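Local coordinates for protein involved in catabolism of external DNA (Legionella pneumophila subsp. pneumophila, PDB 2OO3), which probably methylates one adenine of 23S ribosomal RNA at N6, with S-adenosylmethionine as the methyl donor, at residues A[12-17]-A[225-230]; A[84-89]-A[106-111]; A[88-93]-A[98-103]; A[196-201]-A[220-225]. All coordinates share one frame; numbering follows the deposited sequence. Where two conformers were deposited one is given.

Contact 1: A[12-17]-A[225-230]; sequences GNFADV and LHLNPL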
loop_
_atom_site.group_PDB
_atom_site.type_symbol
_atom_site.label_atom_id
_atom_site.label_comp_id
_atom_site.label_asym_id
_atom_site.label_seq_id
_atom_site.Cartn_x
_atom_site.Cartn_y
_atom_site.Cartn_z
ATOM N N GLY A 12 6.271 -9.928 0.929
ATOM C CA GLY A 12 7.426 -9.361 1.605
ATOM C C GLY A 12 8.545 -8.955 0.665
ATOM O O GLY A 12 9.649 -8.659 1.141
ATOM N N ASN A 13 8.280 -8.929 -0.656
ATOM C CA ASN A 13 9.284 -8.408 -1.614
ATOM C C ASN A 13 9.487 -6.883 -1.434
ATOM O O ASN A 13 8.814 -6.254 -0.589
ATOM C CB ASN A 13 8.971 -8.808 -3.080
ATOM C CG ASN A 13 7.757 -8.067 -3.667
ATOM O OD1 ASN A 13 7.040 -7.385 -2.966
ATOM N ND2 ASN A 13 7.541 -8.206 -4.982
ATOM N N PHE A 14 10.414 -6.289 -2.199
ATOM C CA PHE A 14 10.733 -4.877 -2.015
ATOM C C PHE A 14 9.508 -3.980 -2.195
ATOM O O PHE A 14 9.389 -2.931 -1.527
ATOM C CB PHE A 14 11.901 -4.442 -2.944
ATOM C CG PHE A 14 11.472 -4.164 -4.359
ATOM C CD1 PHE A 14 11.214 -2.873 -4.764
ATOM C CD2 PHE A 14 11.268 -5.201 -5.257
ATOM C CE1 PHE A 14 10.812 -2.591 -6.069
ATOM C CE2 PHE A 14 10.861 -4.929 -6.580
ATOM C CZ PHE A 14 10.625 -3.628 -6.971
ATOM N N ALA A 15 8.588 -4.376 -3.072
ATOM C CA ALA A 15 7.384 -3.590 -3.346
ATOM C C ALA A 15 6.429 -3.609 -2.174
ATOM O O ALA A 15 5.837 -2.577 -1.835
ATOM C CB ALA A 15 6.676 -4.131 -4.572
ATOM N N ASP A 16 6.256 -4.785 -1.563
ATOM C CA ASP A 16 5.509 -4.874 -0.298
ATOM C C ASP A 16 6.090 -3.957 0.759
ATOM O O ASP A 16 5.373 -3.296 1.480
ATOM C CB ASP A 16 5.494 -6.307 0.234
ATOM C CG ASP A 16 4.285 -7.113 -0.281
ATOM O OD1 ASP A 16 3.463 -6.555 -1.054
ATOM O OD2 ASP A 16 4.169 -8.309 0.104
ATOM N N VAL A 17 7.409 -3.924 0.869
ATOM C CA VAL A 17 8.024 -3.126 1.915
ATOM C C VAL A 17 7.659 -1.647 1.755
ATOM O O VAL A 17 7.127 -1.012 2.700
ATOM C CB VAL A 17 9.567 -3.307 1.961
ATOM C CG1 VAL A 17 10.193 -2.297 2.965
ATOM C CG2 VAL A 17 9.906 -4.731 2.366
ATOM N N LEU A 225 10.465 3.741 -6.324
ATOM C CA LEU A 225 11.670 3.099 -5.830
ATOM C C LEU A 225 12.128 2.202 -6.968
ATOM O O LEU A 225 11.364 1.376 -7.453
ATOM C CB LEU A 225 11.313 2.261 -4.586
ATOM C CG LEU A 225 12.387 1.429 -3.888
ATOM C CD1 LEU A 225 13.493 2.300 -3.323
ATOM C CD2 LEU A 225 11.776 0.589 -2.761
ATOM N N HIS A 226 13.371 2.360 -7.388
ATOM C CA HIS A 226 13.874 1.658 -8.536
ATOM C C HIS A 226 15.116 0.871 -8.130
ATOM O O HIS A 226 16.077 1.425 -7.564
ATOM C CB HIS A 226 14.181 2.645 -9.654
ATOM C CG HIS A 226 12.970 3.329 -10.195
ATOM N ND1 HIS A 226 11.995 2.663 -10.910
ATOM C CD2 HIS A 226 12.576 4.620 -10.137
ATOM C CE1 HIS A 226 11.046 3.516 -11.256
ATOM N NE2 HIS A 226 11.375 4.709 -10.797
ATOM N N LEU A 227 15.083 -0.432 -8.410
ATOM C CA LEU A 227 16.206 -1.276 -8.073
ATOM C C LEU A 227 17.414 -1.094 -9.017
ATOM O O LEU A 227 18.542 -1.368 -8.624
ATOM C CB LEU A 227 15.777 -2.741 -8.070
ATOM C CG LEU A 227 14.741 -3.172 -7.050
ATOM C CD1 LEU A 227 14.418 -4.657 -7.298
ATOM C CD2 LEU A 227 15.245 -2.947 -5.632
ATOM N N ASN A 228 17.149 -0.664 -10.242
ATOM C CA ASN A 228 18.157 -0.479 -11.295
ATOM C C ASN A 228 19.079 -1.666 -11.509
ATOM O O ASN A 228 20.310 -1.499 -11.488
ATOM C CB ASN A 228 18.938 0.821 -11.101
ATOM C CG ASN A 228 18.013 2.025 -10.981
ATOM O OD1 ASN A 228 17.120 2.203 -11.794
ATOM N ND2 ASN A 228 18.223 2.837 -9.970
ATOM N N PRO A 229 18.485 -2.858 -11.763
ATOM C CA PRO A 229 19.297 -4.042 -12.016
ATOM C C PRO A 229 19.871 -3.832 -13.424
ATOM O O PRO A 229 19.445 -2.903 -14.117
ATOM C CB PRO A 229 18.278 -5.177 -12.001
ATOM C CG PRO A 229 16.987 -4.560 -12.425
ATOM C CD PRO A 229 17.041 -3.126 -11.978
ATOM N N LEU A 230 20.857 -4.614 -13.844
ATOM C CA LEU A 230 21.423 -4.311 -15.174
ATOM C C LEU A 230 20.629 -4.947 -16.306
ATOM O O LEU A 230 20.822 -4.584 -17.474
ATOM C CB LEU A 230 22.916 -4.631 -15.257
ATOM C CG LEU A 230 23.788 -3.979 -14.172
ATOM C CD1 LEU A 230 25.253 -4.259 -14.437
ATOM C CD2 LEU A 230 23.539 -2.481 -14.037
#

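Contact 2: A[84-89]-A[106-111]; sequences ISVIKQ and AINQLR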
loop_
_atom_site.group_PDB
_atom_site.type_symbol
_atom_site.label_atom_id
_atom_site.label_comp_id
_atom_site.label_asym_id
_atom_site.label_seq_id
_atom_site.Cartn_x
_atom_site.Cartn_y
_atom_site.Cartn_z
ATOM N N ILE A 84 7.546 -2.095 11.608
ATOM C CA ILE A 84 8.248 -3.129 12.339
ATOM C C ILE A 84 7.422 -3.747 13.465
ATOM O O ILE A 84 7.481 -4.952 13.679
ATOM C CB ILE A 84 9.645 -2.606 12.862
ATOM C CG1 ILE A 84 10.580 -2.277 11.665
ATOM C CG2 ILE A 84 10.352 -3.642 13.778
ATOM C CD1 ILE A 84 10.929 -3.483 10.748
ATOM N N SER A 85 6.698 -2.928 14.225
ATOM C CA SER A 85 5.970 -3.455 15.390
ATOM C C SER A 85 4.929 -4.472 14.939
ATOM O O SER A 85 4.722 -5.464 15.621
ATOM C CB SER A 85 5.293 -2.360 16.219
ATOM O OG SER A 85 4.182 -1.863 15.520
ATOM N N VAL A 86 4.292 -4.239 13.787
ATOM C CA VAL A 86 3.302 -5.214 13.287
ATOM C C VAL A 86 3.960 -6.550 12.866
ATOM O O VAL A 86 3.414 -7.652 13.114
ATOM C CB VAL A 86 2.447 -4.616 12.132
ATOM C CG1 VAL A 86 1.495 -5.648 11.543
ATOM C CG2 VAL A 86 1.664 -3.423 12.625
ATOM N N ILE A 87 5.115 -6.456 12.213
ATOM C CA ILE A 87 5.854 -7.645 11.798
ATOM C C ILE A 87 6.340 -8.417 13.042
ATOM O O ILE A 87 6.328 -9.660 13.070
ATOM C CB ILE A 87 7.024 -7.261 10.881
ATOM C CG1 ILE A 87 6.467 -6.686 9.565
ATOM C CG2 ILE A 87 7.923 -8.474 10.521
ATOM C CD1 ILE A 87 7.383 -5.794 8.975
ATOM N N LYS A 88 6.763 -7.671 14.055
ATOM C CA LYS A 88 7.130 -8.276 15.349
ATOM C C LYS A 88 5.931 -9.030 15.933
ATOM O O LYS A 88 6.076 -10.166 16.391
ATOM C CB LYS A 88 7.588 -7.181 16.319
ATOM C CG LYS A 88 8.268 -7.717 17.584
ATOM C CD LYS A 88 8.976 -6.561 18.379
ATOM C CE LYS A 88 10.201 -5.982 17.652
ATOM N NZ LYS A 88 10.788 -4.784 18.419
ATOM N N GLN A 89 4.752 -8.401 15.899
ATOM C CA GLN A 89 3.549 -8.933 16.543
ATOM C C GLN A 89 3.116 -10.229 15.930
ATOM O O GLN A 89 2.770 -11.167 16.645
ATOM C CB GLN A 89 2.381 -7.968 16.370
ATOM C CG GLN A 89 1.126 -8.410 17.129
ATOM C CD GLN A 89 -0.093 -7.797 16.547
ATOM O OE1 GLN A 89 -0.617 -8.281 15.568
ATOM N NE2 GLN A 89 -0.536 -6.691 17.125
ATOM N N ALA A 106 -3.634 -2.563 8.783
ATOM C CA ALA A 106 -4.737 -1.624 9.042
ATOM C C ALA A 106 -5.481 -1.928 10.357
ATOM O O ALA A 106 -5.818 -1.036 11.145
ATOM C CB ALA A 106 -5.701 -1.583 7.835
ATOM N N ILE A 107 -5.722 -3.207 10.601
ATOM C CA ILE A 107 -6.399 -3.624 11.810
ATOM C C ILE A 107 -5.561 -3.255 13.027
ATOM O O ILE A 107 -6.094 -2.914 14.071
ATOM C CB ILE A 107 -6.724 -5.148 11.750
ATOM C CG1 ILE A 107 -7.855 -5.398 10.748
ATOM C CG2 ILE A 107 -7.195 -5.625 13.085
ATOM C CD1 ILE A 107 -8.059 -6.925 10.327
ATOM N N ASN A 108 -4.241 -3.272 12.884
ATOM C CA ASN A 108 -3.396 -2.874 14.003
ATOM C C ASN A 108 -3.411 -1.390 14.314
ATOM O O ASN A 108 -3.450 -1.016 15.484
ATOM C CB ASN A 108 -1.951 -3.374 13.836
ATOM C CG ASN A 108 -1.750 -4.717 14.484
ATOM O OD1 ASN A 108 -1.512 -4.810 15.701
ATOM N ND2 ASN A 108 -1.923 -5.775 13.702
ATOM N N GLN A 109 -3.390 -0.543 13.296
ATOM C CA GLN A 109 -3.333 0.891 13.526
ATOM C C GLN A 109 -4.667 1.650 13.648
ATOM O O GLN A 109 -4.716 2.765 14.214
ATOM C CB GLN A 109 -2.515 1.511 12.414
ATOM C CG GLN A 109 -1.015 1.520 12.726
ATOM C CD GLN A 109 -0.269 2.100 11.575
ATOM O OE1 GLN A 109 -0.199 1.481 10.528
ATOM N NE2 GLN A 109 0.209 3.320 11.720
ATOM N N LEU A 110 -5.726 1.087 13.091
ATOM C CA LEU A 110 -7.029 1.734 13.134
ATOM C C LEU A 110 -7.686 1.577 14.500
ATOM O O LEU A 110 -7.157 0.858 15.356
ATOM C CB LEU A 110 -7.929 1.233 11.991
ATOM C CG LEU A 110 -7.492 1.783 10.615
ATOM C CD1 LEU A 110 -8.342 1.176 9.504
ATOM C CD2 LEU A 110 -7.622 3.277 10.567
ATOM N N ARG A 111 -8.819 2.264 14.704
ATOM C CA ARG A 111 -9.456 2.328 16.022
ATOM C C ARG A 111 -10.824 1.646 16.009
ATOM O O ARG A 111 -11.394 1.391 14.943
ATOM C CB ARG A 111 -9.578 3.801 16.442
ATOM C CG ARG A 111 -8.228 4.453 16.370
ATOM C CD ARG A 111 -8.243 5.875 15.953
ATOM N NE ARG A 111 -9.022 6.183 14.750
ATOM C CZ ARG A 111 -9.381 7.428 14.453
ATOM N NH1 ARG A 111 -8.992 8.401 15.273
ATOM N NH2 ARG A 111 -10.120 7.711 13.383
#

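Contact 3: A[88-93]-A[98-103]; sequences KQINLN and YYPGSP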
loop_
_atom_site.group_PDB
_atom_site.type_symbol
_atom_site.label_atom_id
_atom_site.label_comp_id
_atom_site.label_asym_id
_atom_site.label_seq_id
_atom_site.Cartn_x
_atom_site.Cartn_y
_atom_site.Cartn_z
ATOM N N LYS A 88 6.763 -7.671 14.055
ATOM C CA LYS A 88 7.130 -8.276 15.349
ATOM C C LYS A 88 5.931 -9.030 15.933
ATOM O O LYS A 88 6.076 -10.166 16.391
ATOM C CB LYS A 88 7.588 -7.181 16.319
ATOM C CG LYS A 88 8.268 -7.717 17.584
ATOM C CD LYS A 88 8.976 -6.561 18.379
ATOM C CE LYS A 88 10.201 -5.982 17.652
ATOM N NZ LYS A 88 10.788 -4.784 18.419
ATOM N N GLN A 89 4.752 -8.401 15.899
ATOM C CA GLN A 89 3.549 -8.933 16.543
ATOM C C GLN A 89 3.116 -10.229 15.930
ATOM O O GLN A 89 2.770 -11.167 16.645
ATOM C CB GLN A 89 2.381 -7.968 16.370
ATOM C CG GLN A 89 1.126 -8.410 17.129
ATOM C CD GLN A 89 -0.093 -7.797 16.547
ATOM O OE1 GLN A 89 -0.617 -8.281 15.568
ATOM N NE2 GLN A 89 -0.536 -6.691 17.125
ATOM N N ILE A 90 3.084 -10.274 14.595
ATOM C CA ILE A 90 2.562 -11.468 13.902
ATOM C C ILE A 90 3.491 -12.707 14.085
ATOM O O ILE A 90 3.034 -13.861 14.039
ATOM C CB ILE A 90 2.244 -11.154 12.385
ATOM C CG1 ILE A 90 1.336 -12.230 11.745
ATOM C CG2 ILE A 90 3.502 -11.000 11.584
ATOM C CD1 ILE A 90 0.744 -11.764 10.374
ATOM N N ASN A 91 4.784 -12.461 14.287
ATOM C CA ASN A 91 5.768 -13.516 14.355
ATOM C C ASN A 91 6.032 -13.959 15.786
ATOM O O ASN A 91 6.142 -13.099 16.668
ATOM C CB ASN A 91 7.075 -13.039 13.734
ATOM C CG ASN A 91 7.050 -13.151 12.254
ATOM O OD1 ASN A 91 7.059 -14.258 11.746
ATOM N ND2 ASN A 91 6.962 -12.017 11.541
ATOM N N LEU A 92 6.176 -15.271 16.017
ATOM C CA LEU A 92 6.293 -15.767 17.403
ATOM C C LEU A 92 7.601 -15.361 18.058
ATOM O O LEU A 92 7.655 -15.066 19.277
ATOM C CB LEU A 92 6.131 -17.294 17.475
ATOM C CG LEU A 92 4.734 -17.857 17.232
ATOM C CD1 LEU A 92 4.689 -19.373 17.574
ATOM C CD2 LEU A 92 3.635 -17.061 17.972
ATOM N N ASN A 93 8.653 -15.350 17.260
ATOM C CA ASN A 93 9.959 -14.901 17.749
ATOM C C ASN A 93 10.662 -13.996 16.721
ATOM O O ASN A 93 9.993 -13.314 15.925
ATOM C CB ASN A 93 10.821 -16.108 18.138
ATOM C CG ASN A 93 10.919 -17.123 17.045
ATOM O OD1 ASN A 93 10.723 -16.817 15.871
ATOM N ND2 ASN A 93 11.222 -18.370 17.424
ATOM N N TYR A 98 6.100 -15.342 9.235
ATOM C CA TYR A 98 4.906 -14.742 8.637
ATOM C C TYR A 98 5.170 -13.312 8.217
ATOM O O TYR A 98 5.874 -12.555 8.917
ATOM C CB TYR A 98 3.714 -14.789 9.615
ATOM C CG TYR A 98 2.857 -16.023 9.390
ATOM C CD1 TYR A 98 1.642 -15.938 8.710
ATOM C CD2 TYR A 98 3.308 -17.293 9.795
ATOM C CE1 TYR A 98 0.857 -17.116 8.478
ATOM C CE2 TYR A 98 2.542 -18.461 9.562
ATOM C CZ TYR A 98 1.336 -18.355 8.911
ATOM O OH TYR A 98 0.594 -19.506 8.672
ATOM N N TYR A 99 4.604 -12.935 7.082
ATOM C CA TYR A 99 4.539 -11.524 6.710
ATOM C C TYR A 99 3.061 -11.062 6.660
ATOM O O TYR A 99 2.232 -11.749 6.055
ATOM C CB TYR A 99 5.242 -11.301 5.341
ATOM C CG TYR A 99 5.337 -9.834 4.962
ATOM C CD1 TYR A 99 6.278 -9.012 5.561
ATOM C CD2 TYR A 99 4.450 -9.269 4.046
ATOM C CE1 TYR A 99 6.367 -7.670 5.228
ATOM C CE2 TYR A 99 4.504 -7.912 3.729
ATOM C CZ TYR A 99 5.488 -7.132 4.322
ATOM O OH TYR A 99 5.548 -5.800 4.066
ATOM N N PRO A 100 2.734 -9.904 7.285
ATOM C CA PRO A 100 1.342 -9.441 7.255
ATOM C C PRO A 100 0.953 -8.818 5.921
ATOM O O PRO A 100 1.794 -8.218 5.231
ATOM C CB PRO A 100 1.278 -8.393 8.376
ATOM C CG PRO A 100 2.660 -8.185 8.875
ATOM C CD PRO A 100 3.616 -8.981 8.017
ATOM N N GLY A 101 -0.305 -8.976 5.539
ATOM C CA GLY A 101 -0.802 -8.267 4.368
ATOM C C GLY A 101 -1.311 -6.922 4.842
ATOM O O GLY A 101 -1.408 -6.700 6.050
ATOM N N SER A 102 -1.655 -6.036 3.910
ATOM C CA SER A 102 -2.160 -4.717 4.240
ATOM C C SER A 102 -3.341 -4.721 5.231
ATOM O O SER A 102 -3.374 -3.884 6.157
ATOM C CB SER A 102 -2.445 -3.893 2.958
ATOM O OG SER A 102 -3.523 -4.464 2.248
ATOM N N PRO A 103 -4.283 -5.674 5.107
ATOM C CA PRO A 103 -5.362 -5.657 6.127
ATOM C C PRO A 103 -4.861 -5.859 7.574
ATOM O O PRO A 103 -5.407 -5.256 8.472
ATOM C CB PRO A 103 -6.232 -6.872 5.725
ATOM C CG PRO A 103 -5.985 -7.053 4.295
ATOM C CD PRO A 103 -4.501 -6.782 4.143
#

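Contact 4: A[196-201]-A[220-225]; sequences VWYPVV and SVRIEL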
loop_
_atom_site.group_PDB
_atom_site.type_symbol
_atom_site.label_atom_id
_atom_site.label_comp_id
_atom_site.label_asym_id
_atom_site.label_seq_id
_atom_site.Cartn_x
_atom_site.Cartn_y
_atom_site.Cartn_z
ATOM N N VAL A 196 -2.738 4.469 -4.557
ATOM C CA VAL A 196 -2.691 3.321 -5.483
ATOM C C VAL A 196 -1.228 2.934 -5.748
ATOM O O VAL A 196 -0.391 3.802 -6.046
ATOM C CB VAL A 196 -3.471 3.607 -6.795
ATOM C CG1 VAL A 196 -2.940 4.847 -7.503
ATOM C CG2 VAL A 196 -3.487 2.377 -7.755
ATOM N N TRP A 197 -0.940 1.644 -5.577
ATOM C CA TRP A 197 0.361 1.060 -5.877
ATOM C C TRP A 197 0.392 0.703 -7.368
ATOM O O TRP A 197 -0.620 0.216 -7.926
ATOM C CB TRP A 197 0.567 -0.219 -5.025
ATOM C CG TRP A 197 1.883 -0.904 -5.332
ATOM C CD1 TRP A 197 3.139 -0.559 -4.848
ATOM C CD2 TRP A 197 2.083 -1.971 -6.266
ATOM N NE1 TRP A 197 4.094 -1.376 -5.420
ATOM C CE2 TRP A 197 3.474 -2.255 -6.285
ATOM C CE3 TRP A 197 1.224 -2.696 -7.112
ATOM C CZ2 TRP A 197 4.021 -3.238 -7.112
ATOM C CZ3 TRP A 197 1.759 -3.706 -7.902
ATOM C CH2 TRP A 197 3.148 -3.981 -7.886
ATOM N N TYR A 198 1.565 0.847 -7.998
ATOM C CA TYR A 198 1.747 0.398 -9.382
ATOM C C TYR A 198 3.168 -0.127 -9.586
ATOM O O TYR A 198 4.101 0.324 -8.891
ATOM C CB TYR A 198 1.455 1.551 -10.350
ATOM C CG TYR A 198 2.361 2.752 -10.180
ATOM C CD1 TYR A 198 3.557 2.855 -10.886
ATOM C CD2 TYR A 198 2.009 3.806 -9.316
ATOM C CE1 TYR A 198 4.397 3.979 -10.738
ATOM C CE2 TYR A 198 2.813 4.912 -9.170
ATOM C CZ TYR A 198 4.008 4.993 -9.874
ATOM O OH TYR A 198 4.795 6.100 -9.704
ATOM N N PRO A 199 3.343 -1.095 -10.509
ATOM C CA PRO A 199 4.664 -1.589 -10.832
ATOM C C PRO A 199 5.313 -0.832 -11.976
ATOM O O PRO A 199 4.645 -0.117 -12.725
ATOM C CB PRO A 199 4.387 -3.032 -11.298
ATOM C CG PRO A 199 3.027 -2.970 -11.927
ATOM C CD PRO A 199 2.289 -1.824 -11.248
ATOM N N VAL A 200 6.631 -1.012 -12.092
ATOM C CA VAL A 200 7.378 -0.659 -13.293
ATOM C C VAL A 200 7.899 -1.962 -13.915
ATOM O O VAL A 200 8.923 -2.550 -13.476
ATOM C CB VAL A 200 8.536 0.334 -12.999
ATOM C CG1 VAL A 200 9.228 0.734 -14.336
ATOM C CG2 VAL A 200 7.994 1.571 -12.311
ATOM N N VAL A 201 7.137 -2.447 -14.889
ATOM C CA VAL A 201 7.464 -3.665 -15.623
ATOM C C VAL A 201 7.659 -3.292 -17.105
ATOM O O VAL A 201 8.599 -3.744 -17.765
ATOM C CB VAL A 201 6.337 -4.720 -15.505
ATOM C CG1 VAL A 201 6.695 -5.976 -16.297
ATOM C CG2 VAL A 201 6.052 -5.078 -14.035
ATOM N N SER A 220 -1.437 15.948 -5.424
ATOM C CA SER A 220 -0.996 14.558 -5.581
ATOM C C SER A 220 0.494 14.448 -5.279
ATOM O O SER A 220 1.236 15.446 -5.366
ATOM C CB SER A 220 -1.251 14.129 -7.033
ATOM O OG SER A 220 -0.405 14.871 -7.914
ATOM N N VAL A 221 0.935 13.260 -4.891
ATOM C CA VAL A 221 2.355 12.980 -4.835
ATOM C C VAL A 221 2.582 11.606 -5.452
ATOM O O VAL A 221 1.751 10.677 -5.296
ATOM C CB VAL A 221 2.972 13.166 -3.401
ATOM C CG1 VAL A 221 2.381 12.164 -2.378
ATOM C CG2 VAL A 221 4.480 13.002 -3.441
ATOM N N ARG A 222 3.670 11.494 -6.202
ATOM C CA ARG A 222 4.064 10.229 -6.780
ATOM C C ARG A 222 5.390 9.860 -6.145
ATOM O O ARG A 222 6.276 10.713 -6.062
ATOM C CB ARG A 222 4.221 10.396 -8.295
ATOM C CG ARG A 222 5.231 9.427 -8.862
ATOM C CD ARG A 222 5.070 9.214 -10.326
ATOM N NE ARG A 222 5.634 10.262 -11.146
ATOM C CZ ARG A 222 6.484 10.046 -12.166
ATOM N NH1 ARG A 222 6.911 8.820 -12.487
ATOM N NH2 ARG A 222 6.913 11.073 -12.877
ATOM N N ILE A 223 5.511 8.632 -5.636
ATOM C CA ILE A 223 6.772 8.150 -5.106
ATOM C C ILE A 223 7.171 6.866 -5.851
ATOM O O ILE A 223 6.306 6.067 -6.242
ATOM C CB ILE A 223 6.691 7.945 -3.578
ATOM C CG1 ILE A 223 5.719 6.807 -3.240
ATOM C CG2 ILE A 223 6.254 9.274 -2.904
ATOM C CD1 ILE A 223 5.759 6.361 -1.738
ATOM N N GLU A 224 8.466 6.695 -6.125
ATOM C CA GLU A 224 8.904 5.489 -6.821
ATOM C C GLU A 224 10.221 5.039 -6.236
ATOM O O GLU A 224 10.968 5.847 -5.713
ATOM C CB GLU A 224 9.056 5.708 -8.337
ATOM C CG GLU A 224 7.759 6.049 -9.032
ATOM C CD GLU A 224 7.864 6.059 -10.559
ATOM O OE1 GLU A 224 8.997 5.895 -11.091
ATOM O OE2 GLU A 224 6.818 6.252 -11.206
ATOM N N LEU A 225 10.465 3.741 -6.324
ATOM C CA LEU A 225 11.670 3.099 -5.830
ATOM C C LEU A 225 12.128 2.202 -6.968
ATOM O O LEU A 225 11.364 1.376 -7.453
ATOM C CB LEU A 225 11.313 2.261 -4.586
ATOM C CG LEU A 225 12.387 1.429 -3.888
ATOM C CD1 LEU A 225 13.493 2.300 -3.323
ATOM C CD2 LEU A 225 11.776 0.589 -2.761
#

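Contact 1: A[12-17]-A[225-230]
Leu227 sets a methyl group on the ring of Phe14, and this is the tight part of the contact. Leu227 CD1 stands 3.8 Å from the centroid of the Phe14 ring and 19° off the ring normal, a CH-pi contact over one face. The closest pair is Leu227 CD1 and Phe14 CE2 at 3.6 Å, which puts the methyl off-centre toward the rim. Leu225 approaches differently: its CD2 lies at the ring edge, near the plane, 4.0 Å from Phe14 CD1. The ring swings out to meet the two leucines because CG sits between the backbone N and the carbonyl carbon (chi1 80°). Phe14 itself is fixed in the first turn of helix 14-30, whose N-cap is Asn13; OD1 of Asn13 accepts from Asp16 N at 3.1 Å. The packing thins past Leu227, which is only partly buried, and the chain runs out to an exposed Leu230. Met235 and Cys238 also touch Phe14, and Phe264 touches Leu227. The result is an N-terminal helix seated by its first turn on the end of strand 220-226, within the Rossmann-like sheet of a class I methyltransferase.

Contact 2: A[84-89]-A[106-111]
Gln89 and Asn108 reach toward each other from facing helices and meet amide to amide, with their planes turned 45° apart. The two bonds between them are unequal. Gln89 NE2 donates to Asn108 OD1 at 2.6 Å, a short bond that arrives in the carbonyl plane on a lone pair, although the N-H side is bent: the acceptor lies 32° out of the amide plane of Gln89. The return bond, from Asn108 ND2 to Gln89 OE1, is weak at 3.4 Å. Gln89 spans the gap because its CG is anti to the backbone N (chi1 -175°) and the chain runs on extended. One turn earlier on the same helix, Val86 faces Asn108 head-on: its CG2 packs against Asn108 CB at 3.8 Å, while its CG1 lies 4.0 Å from Asn108 ND2. The backbones are nearest here as well, with the CA atoms of Val86 and Asn108 7.1 Å apart. Tyr104, on helix 102-109, bonds to both amides, through its OH to Gln89 OE1 and through its backbone O to Asn108 ND2. The chemistry is thus neutral: a buried valine packs beside a polar clasp at the outer side of the helix pair, the links to Tyr104 help to set the rotation of both amides, and no charged pair takes part between these two segments.

Contact 3: A[88-93]-A[98-103]
Where helix 81-90 gives way to the turn leading into strand 98-100, the side-chain amide of Asn91 pairs with the backbone of Tyr98 much as a neighbouring strand would. Tyr98 N donates to Asn91 OD1 at 2.9 Å, 19° off the carbonyl plane, and Asn91 ND2 donates back to Tyr98 O at 2.9 Å. This second bond lies in the plane of the Tyr98 carbonyl. Both ends of the amide have further partners, Ser97 N at OD1 and Ile87 O at ND2, so its rotation is fixed and the end of the helix is tied to the incoming strand. Beside this polar pair Ile90 makes the apolar half. Ile90 has CG1 anti to the backbone N (chi1 -164°), which extends its CD1 to 4.0 Å from Pro100 CB, and its CG2 lies 4.0 Å from Pro100 CG. Crossing at about a right angle, Ile90 CG1 also reaches Tyr98 CB at 4.1 Å. Ile48 of strand 48-50 packs on Ile90 and Tyr98, and Tyr104 of helix 102-109 touches Ile90. On the other side of strand 98-100, Tyr99 OH bonds to His20 of helix 14-30, a predicted S-adenosylmethionine ligand, and the chain then enters helix 102-109 at Ser102, another.

Contact 4: A[196-201]-A[220-225]
Tyr198 OH donates to Glu224 OE2 across one strand of the sheet, at a short 2.5 Å. Strands 193-200 and 220-226 are not neighbours: strand 237-243 runs antiparallel between them, the strand insertion characteristic of class I methyltransferase folds, and the axes of segments 196-200 and 220-225 pass 9.0 Å apart at 43°. In the first shell, the two side chains cross at about a right angle, the ring and carboxylate planes steeply inclined, with Glu224 OE2 at the edge of the Tyr198 ring. CG of Tyr198 takes the position between N and carbonyl carbon (chi1 61°), which carries the ring out toward strand 220-226. Arg222 flanks the hydroxyl, its CD 3.2 Å from Tyr198 OH. Farther out, its NH2 makes a salt bridge with Glu274 of the last strand, while Glu224 OE1 bonds to His226 NE2. Helix 203-216, which links the two strands, packs Leu210 on Tyr198, Arg222 and Glu224. Buried charge is therefore paired rather than isolated, and the arginine probably keeps the glutamate ionised. Glu224 OE2 is gripped twice: Tyr198 OH comes in on the anti lone pair of that oxygen, and Arg222 NH1, in a salt bridge, meets it at 2.9 Å from 61° out of the carboxylate plane.

Contacts 1 and 4 share Leu225 and strand 220-226, their centres about 12 Å apart; they touch where Ala15 CB packs 3.8 Å from Trp197 CZ2. Contacts 2 and 3 form a second pair, with centres about 8 Å apart and Lys88 and Gln89 in common. They meet at Val86 CG1 and Pro100 CG, 3.9 Å apart. Helix 14-30 bridges the pairs: Asp16 O of contact 1 lies 3.6 Å from Tyr99 OH of contact 3. The predicted S-adenosylmethionine site appears to lie between the pairs. Ser102 belongs to contact 3, whereas the side chain of Asp166, the predicted proton acceptor, is about 8 Å from that of Tyr198 in contact 4 and about 9 Å from that of Tyr99.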